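PDB 6SUD: reducing-end xylose-releasing exo-oligoxylanase Rex8A from Paenibacillus barcinonensis, which hydrolyses linear and branched xylooligosaccharides in an exo fashion, releasing xylose from their reducing ends during xylan breakdown. Local coordinates for residues A[126-131]-A[195-200]; A[132-137]-A[159-164]. The protein carries 1 engineered substitution. All coordinates share one frame; numbering follows the deposited sequence.

Overall arrangement
From the N terminus the chain passes Glu70, the probable proton donor, at the start of helix 69-81, then reaches helix 127-144, which both contacts use. Its first turn, with Ala126 just ahead, supplies one side of contact 1, and the following residues, 132-137, one side of contact 2. A short excursion brings helix 153-170 back roughly antiparallel, and contact 2 closes this loop. The chain then runs through strands 177-178 and 183-184 before 195-200 closes the longer loop of contact 1, with contact 2 nested inside. The two touch where Leu199 packs on Phe132 and Glu130 on Ile160 and Cys164. Together they tie the sugar cleft to the helices of the family 8 (alpha/alpha)6 barrel.

Contact 1. Residues A[126-131]-A[195-200]; sequences APDGEE and PSYHLP. With XYP (beta-D-xylopyranose), chain K.
In the xylose-binding cleft of this family 8 glycoside hydrolase, the carboxylate of Asp128 lies over one face of the Tyr197 ring. The two planes are only 14° apart, with Asp128 CG 3.5 Å from Tyr197 CE1, and Asp128 CB adds a CH-pi contact over the same ring, 3.9 Å from its centroid. Asp128 takes the torsion that sets CG between its backbone N and carbonyl carbon (chi1 58°), bringing the acid over the ring; chi2 (-28°) turns OD2 to the sugar. There OD2 accepts a hydrogen bond of 2.6 Å from xylose O3. Tyr197 OH comes within 3.6 Å of xylose C3, and Ala126 CB sits 3.1 Å from xylose O4; Arg268, the probable proton donor Glu70 and proton acceptor Asp265 also hydrogen-bond this sugar. Farther along, the extended side chain of Glu131 crosses Leu199, with Glu131 CD 3.3 Å from Leu199 CD1. Glu131 OE2 reaches 2.6 Å from Tyr197 O, so close that the acid probably holds a proton, while its OE1 is hydrogen-bonded to Tyr203 OH. The contact joins the first turn of helix 127-144 to the loop leading into helix 200-209, with Ile184 of strand 183-184 against Pro127, Glu131 and Tyr197.

Contact 2. Residues A[132-137]-A[159-164]; sequences FFAMAL and KILHAC
The aromatic ring of Phe133 plays no direct part in its contact with Ile160: it swings off toward the ring of Phe110, which it meets with the planes at about 35°, and toward Ser73 and Met76 of helix 69-81. What Phe133 offers across the interface is its CB, 3.8 Å from Ile160 CD1. Phe110 is touched by Ile160 as well, so it borders both sides of the contact.

The segments 132-137 and 159-164 run roughly antiparallel, at 148° between their directions, with their axes 9.5 Å apart at the closest. Ile160 stretches out through CG1 to CD1 (chi2 176°), so that this methyl end enters between side chains one turn apart on the facing helix. Ile160 CD1 also meets Leu137 CD1 at 3.9 Å, where the two side chains cross at about a right angle. Next to this, the methyl group of Ala134 faces the branched end of Leu161: Ala134 CB is 3.6 Å from Leu161 CD2 and 3.7 Å from Leu161 CG. The small alanine side chain fits where the backbones draw together, the Ala134 and Ile160 CA atoms being 6.5 Å apart. Leu161 also touches Phe206 of helix 200-209, and Leu137 packs on Tyr153, Gln156 and Ala157, residues earlier in helix 153-170.

All the side chains that meet are aliphatic in the parts that touch, and buried. Backbone polar groups such as Leu137 N and Phe133 O are paired within their own helix. The contacts found across the segments are apolar, which implies that the fit of methyl and methylene surfaces, rather than directional bonds, joins these two barrel helices here.

Contact 1. Residues A[126-131]-A[195-200]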
ATOM      1  N   ALA A 126      11.362   6.147   2.548  1.00 10.48           N
ATOM      2  CA  ALA A 126      10.648   5.400   1.495  1.00 10.88           C
ATOM      3  C   ALA A 126       9.270   6.032   1.312  1.00 10.77           C
ATOM      4  O   ALA A 126       8.393   5.837   2.148  1.00 10.95           O
ATOM      5  CB  ALA A 126      10.549   3.945   1.877  1.00 11.07           C
ATOM      6  N   PRO A 127       9.057   6.841   0.251  1.00 10.84           N
ATOM      7  CA  PRO A 127       7.804   7.578   0.073  1.00 10.97           C
ATOM      8  C   PRO A 127       6.496   6.776   0.199  1.00 10.71           C
ATOM      9  O   PRO A 127       5.516   7.374   0.569  1.00 10.95           O
ATOM     10  CB  PRO A 127       7.912   8.136  -1.357  1.00 10.99           C
ATOM     11  CG  PRO A 127       9.394   8.234  -1.631  1.00 11.11           C
ATOM     12  CD  PRO A 127      10.052   7.168  -0.779  1.00 10.82           C
ATOM     13  N   ASP A 128       6.475   5.470  -0.093  1.00 10.57           N
ATOM     14  CA  ASP A 128       5.222   4.681   0.075  1.00 10.69           C
ATOM     15  C   ASP A 128       4.887   4.587   1.568  1.00  9.86           C
ATOM     16  O   ASP A 128       3.696   4.342   1.919  1.00  9.83           O
ATOM     17  CB  ASP A 128       5.277   3.293  -0.564  1.00 10.85           C
ATOM     18  CG  ASP A 128       6.394   2.387  -0.080  1.00 12.03           C
ATOM     19  OD1 ASP A 128       7.463   2.909   0.352  1.00 12.63           O
ATOM     20  OD2 ASP A 128       6.194   1.148  -0.161  1.00 12.89           O
ATOM     21  N   GLY A 129       5.889   4.747   2.427  1.00  9.01           N
ATOM     22  CA  GLY A 129       5.667   4.843   3.881  1.00  8.70           C
ATOM     23  C   GLY A 129       4.903   6.111   4.219  1.00  8.42           C
ATOM     24  O   GLY A 129       3.780   6.024   4.749  1.00  8.23           O
ATOM     25  N   GLU A 130       5.483   7.261   3.881  1.00  8.36           N
ATOM     26  CA  GLU A 130       4.911   8.607   4.163  1.00  8.14           C
ATOM     27  C   GLU A 130       3.455   8.695   3.681  1.00  7.53           C
ATOM     28  O   GLU A 130       2.599   9.138   4.455  1.00  6.96           O
ATOM     29  CB  GLU A 130       5.781   9.704   3.530  1.00  8.79           C
ATOM     30  CG  GLU A 130       6.962  10.149   4.393  1.00  9.32           C
ATOM     31  CD  GLU A 130       8.099   9.159   4.607  1.00 10.04           C
ATOM     32  OE1 GLU A 130       8.008   8.027   4.120  1.00 12.39           O
ATOM     33  OE2 GLU A 130       9.096   9.528   5.229  1.00 10.06           O
ATOM     34  N   GLU A 131       3.146   8.271   2.464  1.00  6.90           N
ATOM     35  CA  GLU A 131       1.772   8.454   1.925  1.00  7.07           C
ATOM     36  C   GLU A 131       0.769   7.553   2.663  1.00  6.94           C
ATOM     37  O   GLU A 131      -0.359   7.990   2.875  1.00  6.84           O
ATOM     38  CB  GLU A 131       1.755   8.249   0.417  1.00  7.36           C
ATOM     39  CG  GLU A 131       2.125   6.857  -0.009  1.00  7.41           C
ATOM     40  CD  GLU A 131       2.216   6.742  -1.510  1.00  7.84           C
ATOM     41  OE1 GLU A 131       1.694   7.643  -2.194  1.00  8.02           O
ATOM     42  OE2 GLU A 131       2.844   5.780  -1.980  1.00  7.82           O
ATOM     43  N   PRO A 195       6.052   2.289  -9.826  1.00  7.40           N
ATOM     44  CA  PRO A 195       4.604   2.316 -10.068  1.00  7.15           C
ATOM     45  C   PRO A 195       3.713   1.875  -8.895  1.00  6.77           C
ATOM     46  O   PRO A 195       2.637   2.362  -8.764  1.00  7.05           O
ATOM     47  CB  PRO A 195       4.433   1.347 -11.246  1.00  7.37           C
ATOM     48  CG  PRO A 195       5.753   1.414 -11.976  1.00  7.56           C
ATOM     49  CD  PRO A 195       6.797   1.603 -10.891  1.00  7.63           C
ATOM     50  N   SER A 196       4.189   0.987  -8.037  1.00  6.97           N
ATOM     51  CA  SER A 196       3.422   0.491  -6.862  1.00  6.85           C
ATOM     52  C   SER A 196       3.248   1.605  -5.815  1.00  6.94           C
ATOM     53  O   SER A 196       2.398   1.460  -4.925  1.00  6.44           O
ATOM     54  CB  SER A 196       4.095  -0.721  -6.287  1.00  7.08           C
ATOM     55  OG  SER A 196       5.245  -0.317  -5.568  1.00  7.32           O
ATOM     56  N   TYR A 197       4.034   2.675  -5.897  1.00  7.05           N
ATOM     57  CA  TYR A 197       3.942   3.826  -4.958  1.00  7.30           C
ATOM     58  C   TYR A 197       2.797   4.774  -5.340  1.00  7.40           C
ATOM     59  O   TYR A 197       2.493   5.668  -4.525  1.00  7.47           O
ATOM     60  CB  TYR A 197       5.251   4.618  -4.956  1.00  7.67           C
ATOM     61  CG  TYR A 197       6.444   3.980  -4.287  1.00  7.68           C
ATOM     62  CD1 TYR A 197       6.486   2.646  -3.920  1.00  8.15           C
ATOM     63  CD2 TYR A 197       7.577   4.736  -4.053  1.00  8.02           C
ATOM     64  CE1 TYR A 197       7.609   2.095  -3.321  1.00  8.54           C
ATOM     65  CE2 TYR A 197       8.711   4.205  -3.458  1.00  8.27           C
ATOM     66  CZ  TYR A 197       8.733   2.871  -3.090  1.00  8.55           C
ATOM     67  OH  TYR A 197       9.850   2.346  -2.490  1.00  9.16           O
ATOM     68  N   HIS A 198       2.211   4.632  -6.532  1.00  7.06           N
ATOM     69  CA  HIS A 198       1.195   5.571  -7.077  1.00  7.02           C
ATOM     70  C   HIS A 198      -0.194   5.215  -6.555  1.00  7.05           C
ATOM     71  O   HIS A 198      -0.742   4.177  -6.943  1.00  6.85           O
ATOM     72  CB  HIS A 198       1.226   5.618  -8.609  1.00  6.84           C
ATOM     73  CG  HIS A 198       2.475   6.241  -9.115  1.00  6.72           C
ATOM     74  ND1 HIS A 198       2.507   7.510  -9.685  1.00  6.76           N
ATOM     75  CD2 HIS A 198       3.759   5.817  -9.040  1.00  6.64           C
ATOM     76  CE1 HIS A 198       3.759   7.792  -9.989  1.00  6.75           C
ATOM     77  NE2 HIS A 198       4.540   6.754  -9.620  1.00  6.60           N
ATOM     78  N   LEU A 199      -0.741   6.102  -5.732  1.00  7.39           N
ATOM     79  CA  LEU A 199      -2.023   5.887  -5.026  1.00  7.55           C
ATOM     80  C   LEU A 199      -2.942   7.051  -5.353  1.00  7.72           C
ATOM     81  O   LEU A 199      -3.244   7.865  -4.479  1.00  7.39           O
ATOM     82  CB  LEU A 199      -1.775   5.807  -3.520  1.00  7.72           C
ATOM     83  CG  LEU A 199      -0.738   4.800  -3.039  1.00  7.74           C
ATOM     84  CD1 LEU A 199      -0.566   4.954  -1.549  1.00  7.93           C
ATOM     85  CD2 LEU A 199      -1.124   3.370  -3.362  1.00  7.85           C
ATOM     86  N   PRO A 200      -3.420   7.157  -6.607  1.00  8.03           N
ATOM     87  CA  PRO A 200      -4.262   8.281  -7.021  1.00  8.18           C
ATOM     88  C   PRO A 200      -5.469   8.492  -6.099  1.00  8.46           C
ATOM     89  O   PRO A 200      -5.852   9.619  -5.875  1.00  9.10           O
ATOM     90  CB  PRO A 200      -4.668   7.910  -8.460  1.00  8.35           C
ATOM     91  CG  PRO A 200      -4.364   6.427  -8.554  1.00  8.10           C
ATOM     92  CD  PRO A 200      -3.116   6.263  -7.725  1.00  8.07           C
TER
HETATM   93  O1  XYP K 509      12.102  -3.060   0.641  1.00 33.54           O
HETATM   94  C1  XYP K 509      11.389  -1.802   0.642  1.00 33.01           C
HETATM   95  C2  XYP K 509      10.110  -1.818  -0.199  1.00 32.64           C
HETATM   96  C3  XYP K 509       9.460  -0.441  -0.269  1.00 33.02           C
HETATM   97  C4  XYP K 509       9.769   0.330   1.009  1.00 33.02           C
HETATM   98  C5  XYP K 509       9.917  -0.655   2.163  1.00 33.12           C
HETATM   99  O2  XYP K 509      10.353  -2.328  -1.516  1.00 31.97           O
HETATM  100  O3  XYP K 509       8.053  -0.635  -0.488  1.00 32.04           O
HETATM  101  O4  XYP K 509      10.989   1.055   0.835  1.00 34.38           O
HETATM  102  O5  XYP K 509      11.043  -1.515   1.997  1.00 33.72           O

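Contact 2. Residues A[132-137]-A[159-164]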
ATOM      1  N   PHE A 132       1.152   6.354   3.109  1.00  6.86           N
ATOM      2  CA  PHE A 132       0.235   5.525   3.937  1.00  7.15           C
ATOM      3  C   PHE A 132       0.104   6.104   5.342  1.00  6.81           C
ATOM      4  O   PHE A 132      -1.002   6.037   5.886  1.00  6.88           O
ATOM      5  CB  PHE A 132       0.674   4.067   4.046  1.00  7.58           C
ATOM      6  CG  PHE A 132       0.028   3.155   3.036  1.00  8.01           C
ATOM      7  CD1 PHE A 132       0.505   3.101   1.738  1.00  8.17           C
ATOM      8  CD2 PHE A 132      -1.004   2.294   3.394  1.00  8.52           C
ATOM      9  CE1 PHE A 132      -0.071   2.254   0.802  1.00  8.49           C
ATOM     10  CE2 PHE A 132      -1.568   1.435   2.461  1.00  8.83           C
ATOM     11  CZ  PHE A 132      -1.092   1.412   1.164  1.00  8.55           C
ATOM     12  N   PHE A 133       1.193   6.581   5.946  1.00  6.49           N
ATOM     13  CA  PHE A 133       1.122   7.193   7.296  1.00  6.67           C
ATOM     14  C   PHE A 133       0.075   8.304   7.236  1.00  6.87           C
ATOM     15  O   PHE A 133      -0.867   8.329   8.042  1.00  6.57           O
ATOM     16  CB  PHE A 133       2.468   7.762   7.748  1.00  6.55           C
ATOM     17  CG  PHE A 133       3.479   6.807   8.339  1.00  6.46           C
ATOM     18  CD1 PHE A 133       3.145   5.932   9.359  1.00  6.45           C
ATOM     19  CD2 PHE A 133       4.807   6.867   7.946  1.00  6.35           C
ATOM     20  CE1 PHE A 133       4.109   5.114   9.924  1.00  6.18           C
ATOM     21  CE2 PHE A 133       5.774   6.037   8.512  1.00  6.20           C
ATOM     22  CZ  PHE A 133       5.416   5.171   9.514  1.00  6.14           C
ATOM     23  N   ALA A 134       0.224   9.201   6.252  1.00  7.18           N
ATOM     24  CA  ALA A 134      -0.631  10.389   6.097  1.00  7.28           C
ATOM     25  C   ALA A 134      -2.091   9.946   5.925  1.00  7.21           C
ATOM     26  O   ALA A 134      -2.965  10.477   6.630  1.00  7.29           O
ATOM     27  CB  ALA A 134      -0.149  11.208   4.929  1.00  7.49           C
ATOM     28  N   MET A 135      -2.355   8.992   5.035  1.00  7.00           N
ATOM     29  CA  MET A 135      -3.742   8.532   4.778  1.00  7.47           C
ATOM     30  C   MET A 135      -4.314   7.878   6.040  1.00  7.40           C
ATOM     31  O   MET A 135      -5.464   8.170   6.396  1.00  8.28           O
ATOM     32  CB  MET A 135      -3.810   7.553   3.606  1.00  8.01           C
ATOM     33  CG  MET A 135      -5.230   7.241   3.158  1.00  8.42           C
ATOM     34  SD  MET A 135      -5.971   8.609   2.220  1.00  9.13           S
ATOM     35  CE  MET A 135      -6.877   9.509   3.475  1.00  8.83           C
ATOM     36  N   ALA A 136      -3.550   7.022   6.705  1.00  7.38           N
ATOM     37  CA  ALA A 136      -4.025   6.334   7.930  1.00  7.23           C
ATOM     38  C   ALA A 136      -4.326   7.367   9.030  1.00  7.24           C
ATOM     39  O   ALA A 136      -5.365   7.219   9.729  1.00  7.24           O
ATOM     40  CB  ALA A 136      -3.026   5.303   8.367  1.00  7.41           C
ATOM     41  N   LEU A 137      -3.474   8.381   9.184  1.00  7.02           N
ATOM     42  CA  LEU A 137      -3.650   9.435  10.225  1.00  6.89           C
ATOM     43  C   LEU A 137      -4.887  10.285   9.902  1.00  6.95           C
ATOM     44  O   LEU A 137      -5.665  10.608  10.832  1.00  7.07           O
ATOM     45  CB  LEU A 137      -2.397  10.299  10.289  1.00  6.73           C
ATOM     46  CG  LEU A 137      -1.239   9.712  11.087  1.00  6.49           C
ATOM     47  CD1 LEU A 137       0.059  10.395  10.706  1.00  6.43           C
ATOM     48  CD2 LEU A 137      -1.508   9.822  12.577  1.00  6.42           C
ATOM     49  N   LYS A 159       1.559  17.706   8.445  1.00 10.76           N
ATOM     50  CA  LYS A 159       3.019  17.883   8.647  1.00 11.59           C
ATOM     51  C   LYS A 159       3.813  16.966   7.705  1.00 10.68           C
ATOM     52  O   LYS A 159       4.781  17.442   7.089  1.00 10.70           O
ATOM     53  CB  LYS A 159       3.346  17.566  10.103  1.00 12.26           C
ATOM     54  CG  LYS A 159       4.799  17.689  10.506  1.00 13.32           C
ATOM     55  CD  LYS A 159       4.972  17.406  11.982  1.00 13.98           C
ATOM     56  CE  LYS A 159       6.411  17.179  12.371  1.00 14.80           C
ATOM     57  NZ  LYS A 159       6.578  17.297  13.834  1.00 14.87           N
ATOM     58  N   ILE A 160       3.450  15.683   7.629  1.00  9.90           N
ATOM     59  CA  ILE A 160       4.123  14.717   6.710  1.00  9.56           C
ATOM     60  C   ILE A 160       3.970  15.228   5.271  1.00  9.30           C
ATOM     61  O   ILE A 160       4.996  15.346   4.562  1.00  9.03           O
ATOM     62  CB  ILE A 160       3.561  13.291   6.887  1.00  9.87           C
ATOM     63  CG1 ILE A 160       3.779  12.785   8.313  1.00 10.04           C
ATOM     64  CG2 ILE A 160       4.164  12.355   5.842  1.00  9.93           C
ATOM     65  CD1 ILE A 160       3.176  11.418   8.596  1.00  9.91           C
ATOM     66  N   LEU A 161       2.744  15.534   4.840  1.00  8.91           N
ATOM     67  CA  LEU A 161       2.462  15.877   3.420  1.00  9.14           C
ATOM     68  C   LEU A 161       3.046  17.261   3.096  1.00  9.37           C
ATOM     69  O   LEU A 161       3.424  17.474   1.932  1.00  9.05           O
ATOM     70  CB  LEU A 161       0.956  15.831   3.152  1.00  8.94           C
ATOM     71  CG  LEU A 161       0.309  14.447   3.173  1.00  8.75           C
ATOM     72  CD1 LEU A 161      -1.124  14.531   2.675  1.00  8.75           C
ATOM     73  CD2 LEU A 161       1.099  13.449   2.337  1.00  8.70           C
ATOM     74  N   HIS A 162       3.141  18.163   4.073  1.00  9.89           N
ATOM     75  CA  HIS A 162       3.872  19.451   3.893  1.00 10.02           C
ATOM     76  C   HIS A 162       5.326  19.170   3.484  1.00 10.16           C
ATOM     77  O   HIS A 162       5.777  19.731   2.462  1.00 10.18           O
ATOM     78  CB  HIS A 162       3.843  20.324   5.147  1.00 10.65           C
ATOM     79  CG  HIS A 162       4.674  21.547   4.964  1.00 11.37           C
ATOM     80  ND1 HIS A 162       4.249  22.592   4.183  1.00 11.76           N
ATOM     81  CD2 HIS A 162       5.916  21.869   5.394  1.00 11.87           C
ATOM     82  CE1 HIS A 162       5.180  23.523   4.156  1.00 11.98           C
ATOM     83  NE2 HIS A 162       6.217  23.101   4.884  1.00 12.12           N
ATOM     84  N   ALA A 163       6.040  18.340   4.254  1.00 10.36           N
ATOM     85  CA  ALA A 163       7.451  17.989   3.981  1.00 10.18           C
ATOM     86  C   ALA A 163       7.532  17.288   2.616  1.00 10.08           C
ATOM     87  O   ALA A 163       8.426  17.615   1.823  1.00  9.91           O
ATOM     88  CB  ALA A 163       8.013  17.161   5.103  1.00 10.48           C
ATOM     89  N   CYS A 164       6.579  16.403   2.310  1.00 10.07           N
ATOM     90  CA  CYS A 164       6.534  15.646   1.032  1.00 10.43           C
ATOM     91  C   CYS A 164       6.602  16.596  -0.168  1.00 10.34           C
ATOM     92  O   CYS A 164       7.228  16.230  -1.171  1.00  9.86           O
ATOM     93  CB  CYS A 164       5.265  14.818   0.927  1.00 10.81           C
ATOM     94  SG  CYS A 164       5.315  13.349   1.986  1.00 11.21           S
TER